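Side-chain contacts in hypothetical protein, similar to alpha-acetolactate decarboxylase (PDB 1XV2), which probably catalyses, as an alpha-acetolactate decarboxylase homologue, the zinc-dependent decarboxylation of acetolactate to acetoin: residues 101-106 and 173-178; 35-40 and 114-119; 168-173 and 206-211; 144-149 and 189-194. All coordinates share one frame; numbering follows the deposited sequence.

Contact 1: residues 101-106 and 173-178; sequences QIKNEM and AGFHIH. With ZN (zinc ion), chain E.
Phe-175, on strand 174-181, pushes the far end of its ring against the end of helix 95-105, where Ile-102 and Lys-103 of the helix and Met-106 (a selenomethionine) just beyond it receive the ring. CG of Phe-175 stands anti to its own carbonyl carbon (chi1 -68°), and the ring runs out from the strand so that CE1, CZ and CE2 lead. The branch methyl of Ile-102 slants across this end, its CG2 lying 3.7 Å from Phe-175 CZ. Met-106 and the phenylalanine point at each other from opposite directions; a bend at the last torsion of Met-106 (chi3 64°) brings its terminal methyl CE to 3.7 Å from the same Phe-175 CZ. On the CE2 side the aliphatic part of Lys-103 crosses the ring end, with Lys-103 CD 4.0 Å from Phe-175 CE2, while its ammonium group turns to a salt bridge with Glu-109. Phe-99 stacks on the ring and Phe-162 meets it at an inclined angle. One residue further along the strand, His-176 NE2 binds the zinc ion at 2.3 Å; His-178 and His-189 supply the other protein ligands. With no hydrogen bond between the segments, the contact rests on apolar packing and the lysine's methylenes, an apolar backing for the ligand-bearing strand.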
loop_
_atom_site.group_PDB
_atom_site.type_symbol
_atom_site.label_atom_id
_atom_site.label_comp_id
_atom_site.label_asym_id
_atom_site.label_seq_id
_atom_site.Cartn_x
_atom_site.Cartn_y
_atom_site.Cartn_z
ATOM N N GLN A 101 -24.643 -5.712 1.943
ATOM C CA GLN A 101 -25.127 -5.468 0.587
ATOM C C GLN A 101 -23.978 -4.947 -0.273
ATOM O O GLN A 101 -23.762 -5.412 -1.394
ATOM C CB GLN A 101 -26.273 -4.447 0.595
ATOM C CG GLN A 101 -27.535 -4.938 1.292
ATOM C CD GLN A 101 -28.087 -6.211 0.666
ATOM O OE1 GLN A 101 -28.422 -6.235 -0.517
ATOM N NE2 GLN A 101 -28.181 -7.273 1.459
ATOM N N ILE A 102 -23.242 -3.979 0.262
ATOM C CA ILE A 102 -22.114 -3.405 -0.456
ATOM C C ILE A 102 -21.083 -4.499 -0.724
ATOM O O ILE A 102 -20.491 -4.554 -1.801
ATOM C CB ILE A 102 -21.481 -2.247 0.355
ATOM C CG1 ILE A 102 -22.529 -1.146 0.562
ATOM C CG2 ILE A 102 -20.273 -1.684 -0.382
ATOM C CD1 ILE A 102 -22.097 -0.023 1.477
ATOM N N LYS A 103 -20.887 -5.382 0.248
ATOM C CA LYS A 103 -19.937 -6.480 0.097
ATOM C C LYS A 103 -20.378 -7.405 -1.035
ATOM O O LYS A 103 -19.554 -8.057 -1.677
ATOM C CB LYS A 103 -19.834 -7.270 1.404
ATOM C CG LYS A 103 -19.176 -6.505 2.544
ATOM C CD LYS A 103 -17.661 -6.488 2.412
ATOM C CE LYS A 103 -17.093 -7.891 2.598
ATOM N NZ LYS A 103 -15.608 -7.920 2.595
ATOM N N ASN A 104 -21.685 -7.450 -1.279
ATOM C CA ASN A 104 -22.245 -8.287 -2.338
ATOM C C ASN A 104 -22.133 -7.633 -3.710
ATOM O O ASN A 104 -21.883 -8.310 -4.708
ATOM C CB ASN A 104 -23.724 -8.578 -2.058
ATOM C CG ASN A 104 -23.929 -9.522 -0.887
ATOM O OD1 ASN A 104 -25.041 -9.648 -0.369
ATOM N ND2 ASN A 104 -22.863 -10.199 -0.472
ATOM N N GLU A 105 -22.325 -6.318 -3.754
ATOM C CA GLU A 105 -22.285 -5.579 -5.009
ATOM C C GLU A 105 -20.907 -5.125 -5.487
ATOM O O GLU A 105 -20.719 -4.884 -6.678
ATOM C CB GLU A 105 -23.227 -4.375 -4.927
ATOM C CG GLU A 105 -24.674 -4.759 -4.653
ATOM C CD GLU A 105 -25.187 -5.818 -5.622
ATOM O OE1 GLU A 105 -25.129 -5.586 -6.848
ATOM O OE2 GLU A 105 -25.647 -6.883 -5.156
HETATM N N MSE A 106 -19.946 -5.000 -4.576
HETATM C CA MSE A 106 -18.605 -4.582 -4.981
HETATM C C MSE A 106 -17.990 -5.650 -5.878
HETATM O O MSE A 106 -18.390 -6.815 -5.829
HETATM C CB MSE A 106 -17.709 -4.362 -3.759
HETATM C CG MSE A 106 -17.486 -5.596 -2.907
HETATM SE SE MSE A 106 -16.147 -5.314 -1.534
HETATM C CE MSE A 106 -17.050 -3.953 -0.514
ATOM N N ALA A 173 -9.254 -1.528 8.470
ATOM C CA ALA A 173 -9.817 -2.864 8.329
ATOM C C ALA A 173 -11.271 -2.838 7.870
ATOM O O ALA A 173 -12.183 -2.798 8.692
ATOM C CB ALA A 173 -9.703 -3.608 9.659
ATOM N N GLY A 174 -11.490 -2.865 6.561
ATOM C CA GLY A 174 -12.851 -2.844 6.052
ATOM C C GLY A 174 -13.342 -1.460 5.652
ATOM O O GLY A 174 -12.628 -0.712 4.983
ATOM N N PHE A 175 -14.560 -1.115 6.065
ATOM C CA PHE A 175 -15.146 0.179 5.730
ATOM C C PHE A 175 -14.715 1.323 6.642
ATOM O O PHE A 175 -14.589 1.162 7.858
ATOM C CB PHE A 175 -16.678 0.090 5.754
ATOM C CG PHE A 175 -17.256 -0.768 4.664
ATOM C CD1 PHE A 175 -17.282 -0.319 3.347
ATOM C CD2 PHE A 175 -17.767 -2.028 4.952
ATOM C CE1 PHE A 175 -17.809 -1.115 2.327
ATOM C CE2 PHE A 175 -18.294 -2.833 3.939
ATOM C CZ PHE A 175 -18.314 -2.372 2.625
ATOM N N HIS A 176 -14.484 2.480 6.037
ATOM C CA HIS A 176 -14.118 3.680 6.774
ATOM C C HIS A 176 -14.980 4.750 6.125
ATOM O O HIS A 176 -14.767 5.113 4.967
ATOM C CB HIS A 176 -12.629 3.998 6.616
ATOM C CG HIS A 176 -12.177 5.173 7.428
ATOM N ND1 HIS A 176 -10.855 5.553 7.518
ATOM C CD2 HIS A 176 -12.876 6.064 8.171
ATOM C CE1 HIS A 176 -10.760 6.628 8.282
ATOM N NE2 HIS A 176 -11.971 6.957 8.689
ATOM N N ILE A 177 -15.965 5.237 6.873
ATOM C CA ILE A 177 -16.905 6.214 6.346
ATOM C C ILE A 177 -17.188 7.405 7.245
ATOM O O ILE A 177 -17.208 7.289 8.472
ATOM C CB ILE A 177 -18.258 5.540 6.050
ATOM C CG1 ILE A 177 -18.697 4.721 7.268
ATOM C CG2 ILE A 177 -18.146 4.643 4.825
ATOM C CD1 ILE A 177 -20.101 4.157 7.168
ATOM N N HIS A 178 -17.424 8.547 6.611
ATOM C CA HIS A 178 -17.750 9.782 7.313
ATOM C C HIS A 178 -19.113 10.230 6.807
ATOM O O HIS A 178 -19.540 9.823 5.727
ATOM C CB HIS A 178 -16.716 10.874 7.024
ATOM C CG HIS A 178 -15.410 10.678 7.731
ATOM N ND1 HIS A 178 -14.385 11.599 7.666
ATOM C CD2 HIS A 178 -14.961 9.673 8.519
ATOM C CE1 HIS A 178 -13.363 11.170 8.385
ATOM N NE2 HIS A 178 -13.687 10.004 8.913
HETATM ZN ZN ZN E . -12.369 8.648 10.139
HETATM O O HOH W 1 -11.689 10.012 12.030
HETATM O O HOH W 2 -10.349 7.903 11.424
HETATM O O HOH W 3 -10.204 9.852 10.063
#

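Contact 2: residues 35-40 and 114-119; sequences GNLGIA and AVKIYG
Leu-37 and Lys-116 meet where the mixed sheet containing strand 37-42 packs against the large, curled antiparallel sheet containing strand 113-118, a contact between two sheets of this alpha-acetolactate decarboxylase-like fold. Strand 37-42 opens with a classic beta bulge, in which Asn-36 and Leu-37 both face Thr-80 of the adjoining strand. From the bulge, CB of Leu-37 points toward the other sheet, and CG lies anti to the backbone N (chi1 177°), which carries the branch toward strand 113-118. At the fork the two methyls part. CD2 reaches toward the backbone, 4.5 Å from Val-115 O, a loose approach to a carbonyl; CD1 goes to the side chain of Lys-116. Val-115 itself directs its CB away from Leu-37, so its backbone, rather than its isopropyl group, takes part. Lys-116 is stretched out through all four torsions, and its methylene chain passes obliquely by the leucine. The hydrocarbon middle of the lysine thus does the touching, while NZ continues to a long, weak ion pair with Asp-53. Phe-82 packs on both Leu-37 and Lys-116, and Val-159 of the large sheet also touches the leucine. No hydrogen bond joins the two segments, whose nearest CA atoms, those of Leu-37 and Lys-116, are 8.7 Å apart. The closest approach is between methyl CD1 of Leu-37 and methylene CD of Lys-116, at 4.0 Å.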
loop_
_atom_site.group_PDB
_atom_site.type_symbol
_atom_site.label_atom_id
_atom_site.label_comp_id
_atom_site.label_asym_id
_atom_site.label_seq_id
_atom_site.Cartn_x
_atom_site.Cartn_y
_atom_site.Cartn_z
ATOM N N GLY A 35 -9.039 14.484 -6.065
ATOM C CA GLY A 35 -10.386 13.953 -5.944
ATOM C C GLY A 35 -11.467 14.929 -5.535
ATOM O O GLY A 35 -11.215 16.121 -5.353
ATOM N N ASN A 36 -12.683 14.405 -5.389
ATOM C CA ASN A 36 -13.842 15.197 -4.998
ATOM C C ASN A 36 -14.681 14.487 -3.936
ATOM O O ASN A 36 -15.679 15.027 -3.454
ATOM C CB ASN A 36 -14.716 15.486 -6.218
ATOM C CG ASN A 36 -15.009 14.241 -7.027
ATOM O OD1 ASN A 36 -15.373 13.200 -6.481
ATOM N ND2 ASN A 36 -14.860 14.344 -8.342
ATOM N N LEU A 37 -14.274 13.275 -3.576
ATOM C CA LEU A 37 -14.981 12.500 -2.566
ATOM C C LEU A 37 -13.987 11.750 -1.695
ATOM O O LEU A 37 -13.120 11.037 -2.201
ATOM C CB LEU A 37 -15.941 11.508 -3.230
ATOM C CG LEU A 37 -16.705 10.558 -2.301
ATOM C CD1 LEU A 37 -18.017 10.156 -2.951
ATOM C CD2 LEU A 37 -15.853 9.338 -1.990
ATOM N N GLY A 38 -14.114 11.912 -0.380
ATOM C CA GLY A 38 -13.200 11.237 0.520
ATOM C C GLY A 38 -13.337 11.628 1.978
ATOM O O GLY A 38 -14.296 12.285 2.385
ATOM N N ILE A 39 -12.348 11.224 2.762
ATOM C CA ILE A 39 -12.334 11.486 4.190
ATOM C C ILE A 39 -10.927 11.854 4.637
ATOM O O ILE A 39 -9.949 11.537 3.963
ATOM C CB ILE A 39 -12.764 10.233 4.964
ATOM C CG1 ILE A 39 -11.770 9.100 4.681
ATOM C CG2 ILE A 39 -14.160 9.813 4.538
ATOM C CD1 ILE A 39 -12.148 7.776 5.293
ATOM N N ALA A 40 -10.833 12.508 5.788
ATOM C CA ALA A 40 -9.544 12.905 6.337
ATOM C C ALA A 40 -9.733 13.548 7.703
ATOM O O ALA A 40 -10.782 13.416 8.334
ATOM C CB ALA A 40 -8.846 13.888 5.386
ATOM N N ALA A 114 -14.799 2.542 -3.256
ATOM C CA ALA A 114 -15.350 3.746 -2.666
ATOM C C ALA A 114 -16.865 3.613 -2.630
ATOM O O ALA A 114 -17.456 2.976 -3.497
ATOM C CB ALA A 114 -14.953 4.963 -3.491
ATOM N N VAL A 115 -17.489 4.216 -1.625
ATOM C CA VAL A 115 -18.935 4.158 -1.507
ATOM C C VAL A 115 -19.534 5.513 -1.204
ATOM O O VAL A 115 -18.897 6.384 -0.606
ATOM C CB VAL A 115 -19.387 3.192 -0.389
ATOM C CG1 VAL A 115 -18.850 1.801 -0.657
ATOM C CG2 VAL A 115 -18.917 3.702 0.962
ATOM N N LYS A 116 -20.776 5.679 -1.632
ATOM C CA LYS A 116 -21.513 6.902 -1.397
ATOM C C LYS A 116 -22.931 6.450 -1.102
ATOM O O LYS A 116 -23.549 5.755 -1.909
ATOM C CB LYS A 116 -21.484 7.805 -2.632
ATOM C CG LYS A 116 -22.095 9.173 -2.380
ATOM C CD LYS A 116 -21.933 10.108 -3.566
ATOM C CE LYS A 116 -22.475 11.490 -3.231
ATOM N NZ LYS A 116 -22.285 12.467 -4.340
ATOM N N ILE A 117 -23.425 6.818 0.072
ATOM C CA ILE A 117 -24.767 6.454 0.505
ATOM C C ILE A 117 -25.497 7.751 0.814
ATOM O O ILE A 117 -25.179 8.422 1.793
ATOM C CB ILE A 117 -24.707 5.581 1.776
ATOM C CG1 ILE A 117 -23.842 4.346 1.510
ATOM C CG2 ILE A 117 -26.115 5.185 2.205
ATOM C CD1 ILE A 117 -23.464 3.569 2.752
ATOM N N TYR A 118 -26.466 8.107 -0.026
ATOM C CA TYR A 118 -27.210 9.351 0.159
ATOM C C TYR A 118 -28.715 9.156 0.289
ATOM O O TYR A 118 -29.317 8.390 -0.459
ATOM C CB TYR A 118 -26.944 10.310 -1.004
ATOM C CG TYR A 118 -27.756 11.576 -0.884
ATOM C CD1 TYR A 118 -27.400 12.568 0.031
ATOM C CD2 TYR A 118 -28.941 11.735 -1.605
ATOM C CE1 TYR A 118 -28.208 13.682 0.236
ATOM C CE2 TYR A 118 -29.759 12.845 -1.407
ATOM C CZ TYR A 118 -29.388 13.813 -0.483
ATOM O OH TYR A 118 -30.214 14.893 -0.253
ATOM N N GLY A 119 -29.316 9.880 1.227
ATOM C CA GLY A 119 -30.750 9.786 1.443
ATOM C C GLY A 119 -31.109 10.089 2.884
ATOM O O GLY A 119 -30.457 10.911 3.532
#

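Contact 3: residues 168-173 and 206-211; sequences HGVGSA and ETFQQH
The irregular loop 168-173 turns tightly, with Gly-169 N hydrogen-bonded to Gly-171 O at 2.9 Å, and presents Val-170 to strand 207-211, its CA 9.0 Å from that of Gln-210. Val-170 makes the contact through one methyl, CG1; standing anti to the backbone N (chi1 176°), it is turned toward the strand, where Phe-208 and Gln-210 meet it. This methyl lies 3.9 Å from Phe-208 CZ, the valine and the phenylalanine crossing at a slant, and Gln-210 OE1 comes to 3.4 Å from the same CG1. Phe-208 and Gln-210 are alternate residues of the strand, so their side chains leave on the same side and together receive the valine. Strand 207-211 is one of the two outermost strands of the seven-stranded mixed sheet within this chain, but it pairs antiparallel with a strand of the second subunit, so the sheet continues across the dimer interface. Phe-167 of the second subunit also packs on Val-170. The buried amide of Gln-210 is held by several hydrogen bonds: OE1 accepts from Gln-10 NE2, and NE2 donates both to Gly-12 O and to His-211 O. In the last of these, Gln-210 NE2 stands 3.1 Å from His-211 O, with an N-H...O angle of 151°; His-211 O lies in the amide plane of Gln-210, whereas NE2 sits above the carbonyl plane of His-211, 45° out of it. Gln-10 NE2 is also hydrogen-bonded to Val-170 O.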
loop_
_atom_site.group_PDB
_atom_site.type_symbol
_atom_site.label_atom_id
_atom_site.label_comp_id
_atom_site.label_asym_id
_atom_site.label_seq_id
_atom_site.Cartn_x
_atom_site.Cartn_y
_atom_site.Cartn_z
ATOM N N HIS A 168 -4.763 -3.808 5.586
ATOM C CA HIS A 168 -5.159 -3.317 6.899
ATOM C C HIS A 168 -3.922 -2.688 7.545
ATOM O O HIS A 168 -2.870 -3.318 7.633
ATOM C CB HIS A 168 -5.695 -4.470 7.758
ATOM C CG HIS A 168 -7.040 -4.972 7.323
ATOM N ND1 HIS A 168 -7.684 -6.016 7.954
ATOM C CD2 HIS A 168 -7.873 -4.556 6.340
ATOM C CE1 HIS A 168 -8.857 -6.220 7.379
ATOM N NE2 HIS A 168 -8.996 -5.347 6.397
ATOM N N GLY A 169 -4.049 -1.441 7.988
ATOM C CA GLY A 169 -2.919 -0.749 8.584
ATOM C C GLY A 169 -2.583 0.439 7.701
ATOM O O GLY A 169 -2.501 1.573 8.173
ATOM N N VAL A 170 -2.382 0.172 6.414
ATOM C CA VAL A 170 -2.099 1.225 5.442
ATOM C C VAL A 170 -3.407 2.002 5.369
ATOM O O VAL A 170 -3.430 3.233 5.346
ATOM C CB VAL A 170 -1.762 0.631 4.054
ATOM C CG1 VAL A 170 -1.569 1.747 3.029
ATOM C CG2 VAL A 170 -0.505 -0.209 4.154
ATOM N N GLY A 171 -4.494 1.244 5.346
ATOM C CA GLY A 171 -5.827 1.813 5.331
ATOM C C GLY A 171 -6.496 1.255 6.573
ATOM O O GLY A 171 -5.805 0.874 7.515
ATOM N N SER A 172 -7.823 1.193 6.591
ATOM C CA SER A 172 -8.521 0.661 7.757
ATOM C C SER A 172 -9.143 -0.693 7.447
ATOM O O SER A 172 -9.511 -0.972 6.312
ATOM C CB SER A 172 -9.597 1.640 8.226
ATOM O OG SER A 172 -10.468 1.977 7.166
ATOM N N ALA A 173 -9.254 -1.528 8.470
ATOM C CA ALA A 173 -9.817 -2.864 8.329
ATOM C C ALA A 173 -11.271 -2.838 7.870
ATOM O O ALA A 173 -12.183 -2.798 8.692
ATOM C CB ALA A 173 -9.703 -3.608 9.659
ATOM N N GLU A 206 -8.710 0.042 -9.448
ATOM C CA GLU A 206 -7.725 -0.803 -10.106
ATOM C C GLU A 206 -6.339 -0.371 -9.634
ATOM O O GLU A 206 -5.395 -1.160 -9.625
ATOM C CB GLU A 206 -7.834 -0.633 -11.626
ATOM C CG GLU A 206 -6.988 -1.599 -12.441
ATOM C CD GLU A 206 -7.084 -1.332 -13.934
ATOM O OE1 GLU A 206 -8.197 -1.028 -14.414
ATOM O OE2 GLU A 206 -6.053 -1.435 -14.631
ATOM N N THR A 207 -6.231 0.893 -9.233
ATOM C CA THR A 207 -4.966 1.443 -8.763
ATOM C C THR A 207 -5.093 2.197 -7.443
ATOM O O THR A 207 -6.025 2.974 -7.242
ATOM C CB THR A 207 -4.360 2.408 -9.796
ATOM O OG1 THR A 207 -4.150 1.712 -11.029
ATOM C CG2 THR A 207 -3.024 2.958 -9.294
ATOM N N PHE A 208 -4.135 1.948 -6.556
ATOM C CA PHE A 208 -4.065 2.578 -5.244
ATOM C C PHE A 208 -2.793 3.419 -5.252
ATOM O O PHE A 208 -1.692 2.882 -5.361
ATOM C CB PHE A 208 -3.974 1.502 -4.161
ATOM C CG PHE A 208 -3.763 2.039 -2.775
ATOM C CD1 PHE A 208 -4.750 2.784 -2.143
ATOM C CD2 PHE A 208 -2.579 1.778 -2.092
ATOM C CE1 PHE A 208 -4.559 3.261 -0.845
ATOM C CE2 PHE A 208 -2.381 2.252 -0.796
ATOM C CZ PHE A 208 -3.372 2.993 -0.173
ATOM N N GLN A 209 -2.945 4.733 -5.145
ATOM C CA GLN A 209 -1.793 5.634 -5.155
ATOM C C GLN A 209 -1.482 6.170 -3.759
ATOM O O GLN A 209 -2.207 7.016 -3.231
ATOM C CB GLN A 209 -2.057 6.795 -6.116
ATOM C CG GLN A 209 -0.876 7.723 -6.332
ATOM C CD GLN A 209 -1.167 8.780 -7.376
ATOM O OE1 GLN A 209 -1.674 8.472 -8.449
ATOM N NE2 GLN A 209 -0.839 10.032 -7.072
ATOM N N GLN A 210 -0.400 5.672 -3.168
ATOM C CA GLN A 210 0.012 6.076 -1.823
ATOM C C GLN A 210 1.090 7.156 -1.857
ATOM O O GLN A 210 2.160 6.955 -2.428
ATOM C CB GLN A 210 0.536 4.863 -1.045
ATOM C CG GLN A 210 1.053 5.190 0.351
ATOM C CD GLN A 210 -0.046 5.634 1.296
ATOM O OE1 GLN A 210 -0.895 4.836 1.697
ATOM N NE2 GLN A 210 -0.041 6.914 1.654
ATOM N N HIS A 211 0.806 8.293 -1.228
ATOM C CA HIS A 211 1.748 9.407 -1.194
ATOM C C HIS A 211 2.315 9.582 0.208
ATOM O O HIS A 211 1.593 9.472 1.199
ATOM C CB HIS A 211 1.050 10.688 -1.655
ATOM C CG HIS A 211 1.943 11.888 -1.692
ATOM N ND1 HIS A 211 1.847 12.917 -0.780
ATOM C CD2 HIS A 211 2.950 12.224 -2.534
ATOM C CE1 HIS A 211 2.755 13.836 -1.057
ATOM N NE2 HIS A 211 3.439 13.439 -2.117
#

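Contact 4: residues 144-149 and 189-194; sequences RRQPEE and HVLDFE. With ZN (zinc ion), chain E.
Leu-191, at a classic beta bulge in which it and Asp-192 both face His-125, packs against Glu-148 and, to a lesser extent, Gln-146. The bulge interrupts strand 187-195 of the large antiparallel sheet at a corner in the chain, and 144-149 leads into strand 148-151 of the same sheet. CG of Leu-191 lies anti to its carbonyl carbon (chi1 -66°), with CD1 going to Glu-148 and CD2 to the in-plane edge of the His-189 ring. Glu-148 crosses the leucine at about a right angle, its carboxyl carbon CD 3.5 Å from Leu-191 CD1, and Gln-146 runs head-on toward the leucine, its NE2 3.9 Å from Leu-191 CD1. Glu-148 OE1 is hydrogen-bonded to His-125 NE2 and Gln-146 OE1 to Arg-127 NH1, which hold the two side chains beside the methyl, in a contact at the protein surface. His-189 binds the zinc ion through ND1 at 2.3 Å, and Glu-237 OXT is hydrogen-bonded to its NE2. The leucine therefore sits between the surface pair and a metal ligand. Gln-146 NE2 also donates to Glu-148 OE2 over 3.2 Å, a nearly straight bond (168°) that reaches the oxygen from 44° out of the carboxylate plane.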
loop_
_atom_site.group_PDB
_atom_site.type_symbol
_atom_site.label_atom_id
_atom_site.label_comp_id
_atom_site.label_asym_id
_atom_site.label_seq_id
_atom_site.Cartn_x
_atom_site.Cartn_y
_atom_site.Cartn_z
ATOM N N ARG A 144 -10.349 7.629 22.800
ATOM C CA ARG A 144 -10.905 7.250 24.095
ATOM C C ARG A 144 -11.561 8.393 24.865
ATOM O O ARG A 144 -12.148 8.174 25.926
ATOM C CB ARG A 144 -9.822 6.590 24.949
ATOM C CG ARG A 144 -9.477 5.184 24.489
ATOM C CD ARG A 144 -8.234 4.647 25.174
ATOM N NE ARG A 144 -7.964 3.269 24.775
ATOM C CZ ARG A 144 -6.817 2.635 25.001
ATOM N NH1 ARG A 144 -5.825 3.258 25.624
ATOM N NH2 ARG A 144 -6.661 1.380 24.600
ATOM N N ARG A 145 -11.467 9.608 24.333
ATOM C CA ARG A 145 -12.076 10.770 24.971
ATOM C C ARG A 145 -12.874 11.548 23.930
ATOM O O ARG A 145 -13.250 12.699 24.147
ATOM C CB ARG A 145 -11.002 11.671 25.592
ATOM C CG ARG A 145 -10.056 12.331 24.593
ATOM C CD ARG A 145 -8.924 13.064 25.312
ATOM N NE ARG A 145 -7.971 13.678 24.388
ATOM C CZ ARG A 145 -8.147 14.850 23.784
ATOM N NH1 ARG A 145 -9.246 15.563 24.003
ATOM N NH2 ARG A 145 -7.221 15.308 22.951
ATOM N N GLN A 146 -13.133 10.898 22.800
ATOM C CA GLN A 146 -13.872 11.507 21.703
ATOM C C GLN A 146 -15.333 11.762 22.022
ATOM O O GLN A 146 -15.973 10.996 22.745
ATOM C CB GLN A 146 -13.827 10.609 20.466
ATOM C CG GLN A 146 -14.533 9.271 20.677
ATOM C CD GLN A 146 -14.426 8.347 19.483
ATOM O OE1 GLN A 146 -13.427 8.355 18.771
ATOM N NE2 GLN A 146 -15.449 7.531 19.270
ATOM N N PRO A 147 -15.880 12.861 21.492
ATOM C CA PRO A 147 -17.289 13.136 21.750
ATOM C C PRO A 147 -18.056 12.377 20.660
ATOM O O PRO A 147 -17.506 12.084 19.593
ATOM C CB PRO A 147 -17.376 14.649 21.597
ATOM C CG PRO A 147 -16.371 14.929 20.534
ATOM C CD PRO A 147 -15.204 14.051 20.945
ATOM N N GLU A 148 -19.306 12.037 20.939
ATOM C CA GLU A 148 -20.133 11.318 19.981
ATOM C C GLU A 148 -21.507 11.969 19.953
ATOM O O GLU A 148 -22.030 12.373 20.990
ATOM C CB GLU A 148 -20.244 9.841 20.380
ATOM C CG GLU A 148 -18.962 9.029 20.142
ATOM C CD GLU A 148 -19.013 7.630 20.755
ATOM O OE1 GLU A 148 -20.093 7.001 20.732
ATOM O OE2 GLU A 148 -17.966 7.154 21.250
ATOM N N GLU A 149 -22.079 12.086 18.763
ATOM C CA GLU A 149 -23.387 12.701 18.610
ATOM C C GLU A 149 -24.253 11.824 17.714
ATOM O O GLU A 149 -23.794 11.313 16.688
ATOM C CB GLU A 149 -23.253 14.101 17.999
ATOM C CG GLU A 149 -24.189 15.144 18.610
ATOM C CD GLU A 149 -24.187 16.464 17.848
ATOM O OE1 GLU A 149 -23.089 16.995 17.565
ATOM O OE2 GLU A 149 -25.286 16.977 17.534
ATOM N N HIS A 189 -17.154 10.983 11.841
ATOM C CA HIS A 189 -16.731 9.624 11.513
ATOM C C HIS A 189 -17.870 8.706 11.964
ATOM O O HIS A 189 -18.202 8.668 13.147
ATOM C CB HIS A 189 -15.447 9.298 12.282
ATOM C CG HIS A 189 -14.974 7.887 12.116
ATOM N ND1 HIS A 189 -14.124 7.500 11.103
ATOM C CD2 HIS A 189 -15.207 6.777 12.856
ATOM C CE1 HIS A 189 -13.848 6.214 11.229
ATOM N NE2 HIS A 189 -14.494 5.751 12.285
ATOM N N VAL A 190 -18.468 7.979 11.023
ATOM C CA VAL A 190 -19.592 7.095 11.332
ATOM C C VAL A 190 -19.221 5.866 12.160
ATOM O O VAL A 190 -18.324 5.103 11.795
ATOM C CB VAL A 190 -20.291 6.615 10.037
ATOM C CG1 VAL A 190 -21.426 5.643 10.375
ATOM C CG2 VAL A 190 -20.836 7.814 9.273
ATOM N N LEU A 191 -19.925 5.687 13.276
ATOM C CA LEU A 191 -19.712 4.550 14.169
ATOM C C LEU A 191 -20.854 3.562 13.984
ATOM O O LEU A 191 -20.684 2.359 14.162
ATOM C CB LEU A 191 -19.684 5.004 15.632
ATOM C CG LEU A 191 -18.538 5.912 16.077
ATOM C CD1 LEU A 191 -18.706 6.251 17.556
ATOM C CD2 LEU A 191 -17.208 5.211 15.834
ATOM N N ASP A 192 -22.021 4.085 13.626
ATOM C CA ASP A 192 -23.195 3.250 13.420
ATOM C C ASP A 192 -24.277 4.066 12.721
ATOM O O ASP A 192 -24.270 5.301 12.783
ATOM C CB ASP A 192 -23.695 2.730 14.776
ATOM C CG ASP A 192 -24.857 1.758 14.651
ATOM O OD1 ASP A 192 -24.951 1.042 13.632
ATOM O OD2 ASP A 192 -25.672 1.698 15.595
ATOM N N PHE A 193 -25.192 3.377 12.044
ATOM C CA PHE A 193 -26.280 4.049 11.349
ATOM C C PHE A 193 -27.354 3.073 10.884
ATOM O O PHE A 193 -27.140 1.859 10.828
ATOM C CB PHE A 193 -25.741 4.832 10.143
ATOM C CG PHE A 193 -25.261 3.963 9.017
ATOM C CD1 PHE A 193 -26.092 3.675 7.937
ATOM C CD2 PHE A 193 -23.984 3.414 9.042
ATOM C CE1 PHE A 193 -25.655 2.854 6.900
ATOM C CE2 PHE A 193 -23.539 2.591 8.008
ATOM C CZ PHE A 193 -24.376 2.309 6.936
ATOM N N GLU A 194 -28.519 3.624 10.565
ATOM C CA GLU A 194 -29.637 2.836 10.072
ATOM C C GLU A 194 -30.268 3.627 8.933
ATOM O O GLU A 194 -30.710 4.762 9.127
ATOM C CB GLU A 194 -30.659 2.600 11.186
ATOM C CG GLU A 194 -31.936 1.917 10.718
ATOM C CD GLU A 194 -32.833 1.497 11.872
ATOM O OE1 GLU A 194 -33.169 2.363 12.710
ATOM O OE2 GLU A 194 -33.204 0.303 11.937
HETATM ZN ZN ZN E . -12.369 8.648 10.139
HETATM O O HOH W 1 -11.689 10.012 12.030
HETATM O O HOH W 2 -10.349 7.903 11.424
HETATM O O HOH W 3 -10.204 9.852 10.063
#

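From the N terminus, the first contact segment met is 35-40, on strand 37-42; contact 2 joins it to strand 113-118, closing a loop that contains helix 95-105 and bringing the two main sheets together. Contact 1 ties that helix to strand 174-181, outside the loop, so contacts 1 and 2 cross. Contact 4 opens at 144-149 and contact 3 at 168-173, both before contact 1 closes, and contacts 1, 3 and 4 cross one another; contact 2 precedes 3 and 4. Contact 4 ties 144-149 to strand 187-195 within the large sheet, and contact 3 the loop before strand 174-181 to strand 207-211 of the mixed sheet. Contacts 1 and 4 carry zinc ligands on neighbouring strands.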